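Local coordinates for protein CT021 (Chlamydia trachomatis serovar L2, PDB 6UXD) that is of unknown function but belongs to a family grouped with the lipoprotein-sorting proteins LolA and LolB, and so may bind a lipophilic partner, at residues N87-F92 with F110-L115; V79-I84 with A97-L102; S7-K12 with L117-A122. All coordinates share one frame; numbering follows the deposited sequence.

Contact 1: residues N87-F92 with F110-L115; sequences NPLMIF and FFVKIL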
# COMPACT_ATOMS: atom_id res chain seq x y z
N ASN A 87 5.22 -2.53 -19.05
CA ASN A 87 3.98 -2.48 -19.80
C ASN A 87 2.85 -1.97 -18.93
O ASN A 87 3.04 -1.71 -17.73
CB ASN A 87 3.69 -3.86 -20.38
CG ASN A 87 4.86 -4.39 -21.19
OD1 ASN A 87 5.40 -5.47 -20.92
ND2 ASN A 87 5.30 -3.60 -22.18
N PRO A 88 1.67 -1.76 -19.49
CA PRO A 88 0.58 -1.22 -18.68
C PRO A 88 0.21 -2.17 -17.56
O PRO A 88 0.37 -3.40 -17.66
CB PRO A 88 -0.56 -1.04 -19.68
CG PRO A 88 0.14 -0.88 -21.00
CD PRO A 88 1.30 -1.83 -20.91
N LEU A 89 -0.27 -1.59 -16.47
CA LEU A 89 -0.62 -2.36 -15.29
C LEU A 89 -1.70 -3.38 -15.62
O LEU A 89 -2.67 -3.09 -16.33
CB LEU A 89 -1.11 -1.43 -14.19
CG LEU A 89 -1.45 -2.14 -12.87
CD1 LEU A 89 -0.15 -2.56 -12.19
CD2 LEU A 89 -2.29 -1.25 -11.95
N MET A 90 -1.54 -4.59 -15.10
CA MET A 90 -2.55 -5.62 -15.22
C MET A 90 -2.99 -6.02 -13.83
O MET A 90 -2.16 -6.26 -12.94
CB MET A 90 -2.01 -6.83 -16.00
CG MET A 90 -2.97 -8.01 -16.04
SD MET A 90 -2.51 -9.26 -17.27
CE MET A 90 -0.75 -9.12 -17.30
N ILE A 91 -4.31 -6.07 -13.62
CA ILE A 91 -4.90 -6.35 -12.33
C ILE A 91 -5.75 -7.61 -12.45
O ILE A 91 -6.44 -7.81 -13.45
CB ILE A 91 -5.78 -5.19 -11.83
CG1 ILE A 91 -4.96 -3.90 -11.74
CG2 ILE A 91 -6.40 -5.53 -10.50
CD1 ILE A 91 -5.76 -2.74 -11.18
N PHE A 92 -5.72 -8.43 -11.41
CA PHE A 92 -6.57 -9.59 -11.30
C PHE A 92 -7.33 -9.50 -9.99
O PHE A 92 -6.85 -8.90 -9.03
CB PHE A 92 -5.76 -10.89 -11.31
CG PHE A 92 -4.84 -11.03 -12.47
CD1 PHE A 92 -3.61 -10.38 -12.49
CD2 PHE A 92 -5.17 -11.86 -13.53
CE1 PHE A 92 -2.74 -10.53 -13.56
CE2 PHE A 92 -4.30 -12.01 -14.59
CZ PHE A 92 -3.08 -11.34 -14.61
N PHE A 110 -7.66 3.99 -10.66
CA PHE A 110 -7.19 4.49 -9.37
C PHE A 110 -5.79 3.98 -9.06
O PHE A 110 -4.90 4.75 -8.67
CB PHE A 110 -8.19 4.07 -8.30
CG PHE A 110 -7.88 4.57 -6.92
CD1 PHE A 110 -8.06 5.90 -6.59
CD2 PHE A 110 -7.45 3.69 -5.94
CE1 PHE A 110 -7.79 6.36 -5.31
CE2 PHE A 110 -7.18 4.13 -4.66
CZ PHE A 110 -7.35 5.47 -4.34
N PHE A 111 -5.56 2.68 -9.23
CA PHE A 111 -4.23 2.11 -8.98
C PHE A 111 -3.18 2.75 -9.88
O PHE A 111 -2.09 3.11 -9.42
CB PHE A 111 -4.26 0.59 -9.17
CG PHE A 111 -4.72 -0.17 -7.95
CD1 PHE A 111 -3.99 -0.14 -6.77
CD2 PHE A 111 -5.87 -0.94 -8.00
CE1 PHE A 111 -4.40 -0.85 -5.66
CE2 PHE A 111 -6.29 -1.66 -6.88
CZ PHE A 111 -5.56 -1.61 -5.72
N VAL A 112 -3.47 2.89 -11.18
CA VAL A 112 -2.48 3.46 -12.09
C VAL A 112 -2.13 4.88 -11.67
O VAL A 112 -0.97 5.31 -11.74
CB VAL A 112 -2.97 3.40 -13.55
CG1 VAL A 112 -2.00 4.17 -14.47
CG2 VAL A 112 -3.09 1.96 -14.02
N LYS A 113 -3.13 5.65 -11.22
CA LYS A 113 -2.87 7.00 -10.74
C LYS A 113 -1.90 6.97 -9.56
O LYS A 113 -0.88 7.68 -9.57
CB LYS A 113 -4.18 7.68 -10.35
CG LYS A 113 -4.96 8.17 -11.55
CD LYS A 113 -6.22 8.91 -11.14
CE LYS A 113 -7.47 8.20 -11.62
NZ LYS A 113 -8.62 9.14 -11.68
N ILE A 114 -2.19 6.15 -8.55
CA ILE A 114 -1.31 6.08 -7.38
C ILE A 114 0.11 5.75 -7.80
O ILE A 114 1.07 6.43 -7.40
CB ILE A 114 -1.84 5.04 -6.37
CG1 ILE A 114 -3.21 5.47 -5.85
CG2 ILE A 114 -0.88 4.93 -5.21
CD1 ILE A 114 -4.00 4.32 -5.28
N LEU A 115 0.28 4.74 -8.66
CA LEU A 115 1.62 4.36 -9.08
C LEU A 115 2.32 5.50 -9.80
O LEU A 115 3.55 5.62 -9.72
CB LEU A 115 1.55 3.13 -10.00
CG LEU A 115 1.14 1.83 -9.33
CD1 LEU A 115 0.92 0.72 -10.36
CD2 LEU A 115 2.21 1.43 -8.32

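Contact 2: residues V79-I84 with A97-L102; sequences VYLLRI and AQWMPL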
# COMPACT_ATOMS: atom_id res chain seq x y z
N VAL A 79 -9.74 -9.11 -2.94
CA VAL A 79 -8.32 -9.45 -3.07
C VAL A 79 -7.87 -9.17 -4.49
O VAL A 79 -8.34 -9.82 -5.43
CB VAL A 79 -8.05 -10.92 -2.71
CG1 VAL A 79 -6.56 -11.20 -2.80
CG2 VAL A 79 -8.59 -11.24 -1.33
N TYR A 80 -6.94 -8.25 -4.64
CA TYR A 80 -6.40 -7.88 -5.94
C TYR A 80 -4.95 -8.34 -6.09
O TYR A 80 -4.20 -8.45 -5.12
CB TYR A 80 -6.48 -6.37 -6.15
CG TYR A 80 -7.89 -5.85 -6.13
CD1 TYR A 80 -8.69 -5.96 -7.25
CD2 TYR A 80 -8.42 -5.26 -4.99
CE1 TYR A 80 -9.99 -5.50 -7.25
CE2 TYR A 80 -9.72 -4.79 -4.98
CZ TYR A 80 -10.50 -4.91 -6.11
OH TYR A 80 -11.79 -4.46 -6.12
N LEU A 81 -4.59 -8.65 -7.33
CA LEU A 81 -3.22 -9.02 -7.66
C LEU A 81 -2.79 -8.08 -8.78
O LEU A 81 -3.48 -7.97 -9.80
CB LEU A 81 -3.14 -10.49 -8.08
CG LEU A 81 -1.76 -11.00 -8.45
CD1 LEU A 81 -0.80 -10.87 -7.26
CD2 LEU A 81 -1.82 -12.45 -8.96
N LEU A 82 -1.68 -7.39 -8.57
CA LEU A 82 -1.16 -6.42 -9.52
C LEU A 82 0.11 -6.97 -10.14
O LEU A 82 1.01 -7.40 -9.42
CB LEU A 82 -0.84 -5.08 -8.86
CG LEU A 82 -1.98 -4.11 -8.60
CD1 LEU A 82 -3.05 -4.72 -7.76
CD2 LEU A 82 -1.42 -2.87 -7.93
N ARG A 83 0.18 -6.92 -11.46
CA ARG A 83 1.40 -7.22 -12.18
C ARG A 83 1.94 -5.90 -12.71
O ARG A 83 1.31 -5.27 -13.57
CB ARG A 83 1.15 -8.22 -13.31
CG ARG A 83 2.42 -8.73 -13.94
CD ARG A 83 2.14 -9.42 -15.27
NE ARG A 83 3.38 -9.99 -15.81
CZ ARG A 83 4.18 -9.38 -16.68
NH1 ARG A 83 3.90 -8.18 -17.16
NH2 ARG A 83 5.28 -10.01 -17.09
N ILE A 84 3.10 -5.49 -12.21
CA ILE A 84 3.70 -4.19 -12.52
C ILE A 84 4.92 -4.44 -13.39
O ILE A 84 5.80 -5.22 -13.02
CB ILE A 84 4.08 -3.43 -11.23
CG1 ILE A 84 2.84 -3.21 -10.36
CG2 ILE A 84 4.72 -2.08 -11.59
CD1 ILE A 84 3.13 -2.81 -8.91
N ALA A 97 -11.18 -19.11 -6.36
CA ALA A 97 -9.82 -19.64 -6.27
C ALA A 97 -8.98 -19.42 -7.52
O ALA A 97 -7.91 -20.03 -7.65
CB ALA A 97 -9.82 -21.13 -5.92
N GLN A 98 -9.40 -18.56 -8.44
CA GLN A 98 -8.59 -18.27 -9.61
C GLN A 98 -8.41 -16.76 -9.77
O GLN A 98 -9.32 -15.98 -9.50
CB GLN A 98 -9.22 -18.86 -10.89
CG GLN A 98 -8.32 -18.78 -12.13
CD GLN A 98 -9.03 -19.25 -13.41
OE1 GLN A 98 -10.11 -19.83 -13.34
NE2 GLN A 98 -8.42 -18.99 -14.56
N TRP A 99 -7.23 -16.37 -10.22
CA TRP A 99 -6.92 -14.98 -10.49
C TRP A 99 -7.58 -14.58 -11.81
O TRP A 99 -7.14 -14.99 -12.88
CB TRP A 99 -5.41 -14.79 -10.54
CG TRP A 99 -4.78 -14.97 -9.21
CD1 TRP A 99 -3.88 -15.93 -8.84
CD2 TRP A 99 -4.99 -14.15 -8.05
NE1 TRP A 99 -3.52 -15.75 -7.53
CE2 TRP A 99 -4.19 -14.67 -7.02
CE3 TRP A 99 -5.80 -13.04 -7.79
CZ2 TRP A 99 -4.17 -14.11 -5.74
CZ3 TRP A 99 -5.77 -12.48 -6.51
CH2 TRP A 99 -4.96 -13.02 -5.51
N MET A 100 -8.65 -13.78 -11.72
CA MET A 100 -9.43 -13.41 -12.88
C MET A 100 -9.06 -12.01 -13.36
O MET A 100 -9.14 -11.07 -12.56
CB MET A 100 -10.91 -13.47 -12.55
CG MET A 100 -11.39 -14.84 -12.11
SD MET A 100 -11.06 -16.13 -13.35
CE MET A 100 -11.84 -15.44 -14.80
N PRO A 101 -8.68 -11.84 -14.62
CA PRO A 101 -8.35 -10.51 -15.13
C PRO A 101 -9.48 -9.52 -14.95
O PRO A 101 -10.65 -9.89 -14.92
CB PRO A 101 -8.09 -10.75 -16.62
CG PRO A 101 -7.73 -12.15 -16.72
CD PRO A 101 -8.41 -12.90 -15.62
N LEU A 102 -9.12 -8.25 -14.84
CA LEU A 102 -10.10 -7.17 -14.82
C LEU A 102 -10.13 -6.47 -16.16
O LEU A 102 -9.08 -6.06 -16.69
CB LEU A 102 -9.78 -6.15 -13.72
CG LEU A 102 -10.50 -6.30 -12.39
CD1 LEU A 102 -10.28 -5.03 -11.60
CD2 LEU A 102 -11.99 -6.59 -12.55

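Contact 3: residues S7-K12 with L117-A122; sequences SSIQEK and LPLSPA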
# COMPACT_ATOMS: atom_id res chain seq x y z
N SER A 7 11.13 11.06 -7.88
CA SER A 7 10.88 9.64 -8.06
C SER A 7 9.37 9.49 -8.26
O SER A 7 8.67 10.45 -8.59
CB SER A 7 11.42 8.82 -6.88
OG SER A 7 11.45 7.44 -7.21
N SER A 8 8.86 8.28 -8.08
CA SER A 8 7.44 8.01 -8.19
C SER A 8 7.12 6.88 -7.24
O SER A 8 8.01 6.16 -6.78
CB SER A 8 7.03 7.63 -9.63
OG SER A 8 7.61 6.39 -9.99
N ILE A 9 5.83 6.71 -6.93
CA ILE A 9 5.45 5.60 -6.06
C ILE A 9 5.80 4.25 -6.70
O ILE A 9 6.24 3.32 -6.02
CB ILE A 9 3.95 5.67 -5.73
CG1 ILE A 9 3.64 6.88 -4.83
CG2 ILE A 9 3.53 4.36 -5.07
CD1 ILE A 9 4.01 6.65 -3.37
N GLN A 10 5.59 4.11 -8.01
CA GLN A 10 5.94 2.84 -8.64
C GLN A 10 7.42 2.51 -8.42
O GLN A 10 7.77 1.42 -7.95
CB GLN A 10 5.62 2.86 -10.13
CG GLN A 10 5.78 1.47 -10.77
CD GLN A 10 5.23 1.38 -12.18
OE1 GLN A 10 4.09 1.76 -12.44
NE2 GLN A 10 6.04 0.88 -13.10
N GLU A 11 8.29 3.47 -8.76
CA GLU A 11 9.73 3.29 -8.60
C GLU A 11 10.10 2.92 -7.16
O GLU A 11 10.92 2.03 -6.90
CB GLU A 11 10.42 4.59 -9.03
CG GLU A 11 11.93 4.60 -8.96
CD GLU A 11 12.52 5.93 -9.42
OE1 GLU A 11 13.67 6.23 -9.03
OE2 GLU A 11 11.85 6.66 -10.18
N LYS A 12 9.49 3.61 -6.20
CA LYS A 12 9.83 3.35 -4.81
C LYS A 12 9.41 1.95 -4.39
O LYS A 12 10.18 1.22 -3.75
CB LYS A 12 9.17 4.43 -3.94
CG LYS A 12 9.45 4.28 -2.48
CD LYS A 12 10.88 4.61 -2.14
CE LYS A 12 11.03 4.56 -0.60
NZ LYS A 12 12.45 4.29 -0.22
N LEU A 117 1.99 8.71 -9.19
CA LEU A 117 2.18 9.90 -8.36
C LEU A 117 3.67 10.23 -8.27
O LEU A 117 4.48 9.35 -7.96
CB LEU A 117 1.60 9.66 -6.96
CG LEU A 117 0.08 9.54 -6.89
CD1 LEU A 117 -0.39 9.00 -5.52
CD2 LEU A 117 -0.55 10.90 -7.20
N PRO A 118 4.07 11.48 -8.52
CA PRO A 118 5.48 11.86 -8.35
C PRO A 118 5.85 12.05 -6.88
O PRO A 118 5.01 12.25 -6.01
CB PRO A 118 5.56 13.19 -9.09
CG PRO A 118 4.22 13.82 -8.72
CD PRO A 118 3.22 12.66 -8.73
N LEU A 119 7.15 11.99 -6.62
CA LEU A 119 7.68 12.19 -5.29
C LEU A 119 8.89 13.09 -5.41
O LEU A 119 9.79 12.80 -6.21
CB LEU A 119 8.10 10.88 -4.62
CG LEU A 119 7.04 9.80 -4.43
CD1 LEU A 119 7.70 8.46 -3.99
CD2 LEU A 119 5.99 10.25 -3.45
N SER A 120 8.90 14.18 -4.66
CA SER A 120 10.07 15.02 -4.47
C SER A 120 10.23 15.32 -2.99
O SER A 120 9.24 15.38 -2.26
CB SER A 120 9.93 16.33 -5.25
OG SER A 120 9.15 16.10 -6.41
N PRO A 121 11.46 15.48 -2.53
CA PRO A 121 11.69 15.71 -1.09
C PRO A 121 11.06 17.01 -0.62
O PRO A 121 11.07 18.02 -1.33
CB PRO A 121 13.21 15.77 -0.97
CG PRO A 121 13.72 15.03 -2.20
CD PRO A 121 12.73 15.35 -3.27
N ALA A 122 10.57 16.99 0.62
CA ALA A 122 9.87 18.13 1.17
C ALA A 122 10.05 18.14 2.69
O ALA A 122 10.34 17.10 3.29
CB ALA A 122 8.37 18.08 0.81

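Contact 1: residues N87-F92 with F110-L115
Leu89, just before strand 90-95, and Ile91 within it both point toward helix 108-116; the CG of Leu89, anti to the backbone N (chi1 -177°), carries its methyls to the helix, while Ile91 CG1, anti to the carbonyl carbon (chi1 -58°), continues in an extended chain (chi2 -177°) that brings CD1 to Phe111. The result is a helix packed against one face of a beta meander, an arrangement consistent with the LolA/LolB clan, where helices cover one side of an incomplete, strongly curved antiparallel barrel. Three helix residues, Phe111, Val112 and Leu115, receive these two residues, and no hydrogen bond crosses between the segments.

Leu89 does most of the work, its two methyls reaching three helix residues. CD1 meets Leu115 CD1 at 3.9 Å, with the two leucines crossing at about a right angle. CD2 lies between two neighbours on the helix, 3.9 Å from Phe111 CB and 3.9 Å from Val112 CG2. The valine is approached alongside, its side chain and that of Leu89 running past each other in opposite directions, so Val112 CG2 also borders Leu89 CB. Phe111 and Leu115, one helical turn apart and linked by the bond from Leu115 N to Phe111 O, both face Leu89.

Burial deepens from Val112, on the exposed side, to Ile91, which is buried. Strand 79-84 continues the apolar layer, Ile84 touching Leu89, Leu82 touching Phe111 and Tyr80 touching Ile91. Elsewhere on the helix Lys113 forms a salt bridge with Asp162. At the deep end the terminal methyl of Ile91 meets the aromatic ring obliquely, with CD1 lying 3.7 Å from Phe111 CD2.

Contact 2: residues V79-I84 with A97-L102
Leu81 lays its side chain over one face of the Trp99 indole. Its CD2 methyl sits 3.7 Å from the centroid of the five-membered ring and only 9° from the ring normal, a CH-pi contact in its classic geometry. Leu81 CB follows over the six-membered ring of the same face, 3.7 Å from Trp99 CZ3, so the leucine spans both rings. Val79 comes from another direction: its CG1 reaches the rim of the indole near the ring plane, 3.6 Å from Trp99 CH2, while the carbonyl O of Val79 also lies in plane at this edge.

Alternation along strand 79-84 puts Tyr80 on the reverse side, where its CE1 approaches Leu102 CD1 at 4.4 Å, a looser touch.

The two segments are not hydrogen-bonded neighbours. They flank strand 90-95, which pairs antiparallel with each, forming a three-stranded beta meander. The short outer strand segments pass 8.3 Å apart at their closest, with directions diverging by 66°, a twist consistent with the indole reaching past the middle strand to Val79 and Leu81. Phe92 and Leu94 of that strand also touch Trp99. Beyond them the C-terminal tail closes in: Tyr211 touches Val79, Pro215 touches Leu81, and Pro212 O accepts a hydrogen bond from Trp99 NE1.

The indole is thus tethered by its one polar atom to the tail while its face meets hydrocarbon, which probably restricts rotation of the ring and implies a meander contact carried by dispersion and CH-pi attraction.

Contact 3: residues S7-K12 with L117-A122
A short antiparallel pairing of two bridges that runs straight into a helix N-cap joins the N terminus of the chain to strand 118-122. Ser7 and Leu119 form its hydrogen-bonded pair: Ser7 N donates to Leu119 O at 2.8 Å in the carbonyl plane, and Leu119 N returns a bond to Ser7 O at 2.9 Å, there arriving well above the carbonyl plane. Ser8 and Pro118 follow as a non-hydrogen-bonded pair, a position that asks for no N-H from the proline toward Ser8.

Leu117 O then takes over. It accepts from Ile9 N at 3.1 Å, the donor standing nearly in line with the C=O, and it also receives a CA-H...O contact from Ser8 CA at 3.3 Å. Ile9 opens helix 9-13, and Ser8 is its N-cap: OG sits between the backbone N and the carbonyl carbon (chi1 66°), from where it accepts from Glu11 N at 3.2 Å with an N-H...O angle of 168°.

In the wider fold, Leu117 follows helix 108-116 and leads into strand 118-122, whose other neighbour is strand 152-158, so the N-terminal residues add a short edge strand to this antiparallel region. Ile9 and Leu119 both reach Ile173 of strand 170-176, and Trp155 also borders Leu119.

Leu119 contributes the largest share of the buried surface. Its CD2 meets Ile9 CD1 at 4.1 Å, the two side chains crossing at about a right angle, whereas Ile9 and Leu117 lie side by side. The other branch of Leu119 tucks under the beginning of the helix, CD1 coming within 3.6 Å of Ser8 O.

How the contacts relate
From the N terminus, residues 7-12 come first and wait more than a hundred residues for 117-122, so contact 3 closes the longest loop, and contacts 1 and 2 both fall within it. Those two interleave: 79-84, 87-92, 97-102 and 110-115 follow in turn, so the loop of contact 2 shuts after that of contact 1 has opened. Contact 2 binds the outer strands of the meander, and contact 1 sets helix 108-116 beside the middle one. That helix then delivers the chain to strand 118-122 and contact 3. Leu115 O accepts from Gln10 N, joining contacts 1 and 3, while Ile84 packs on Gln10 between contacts 2 and 3.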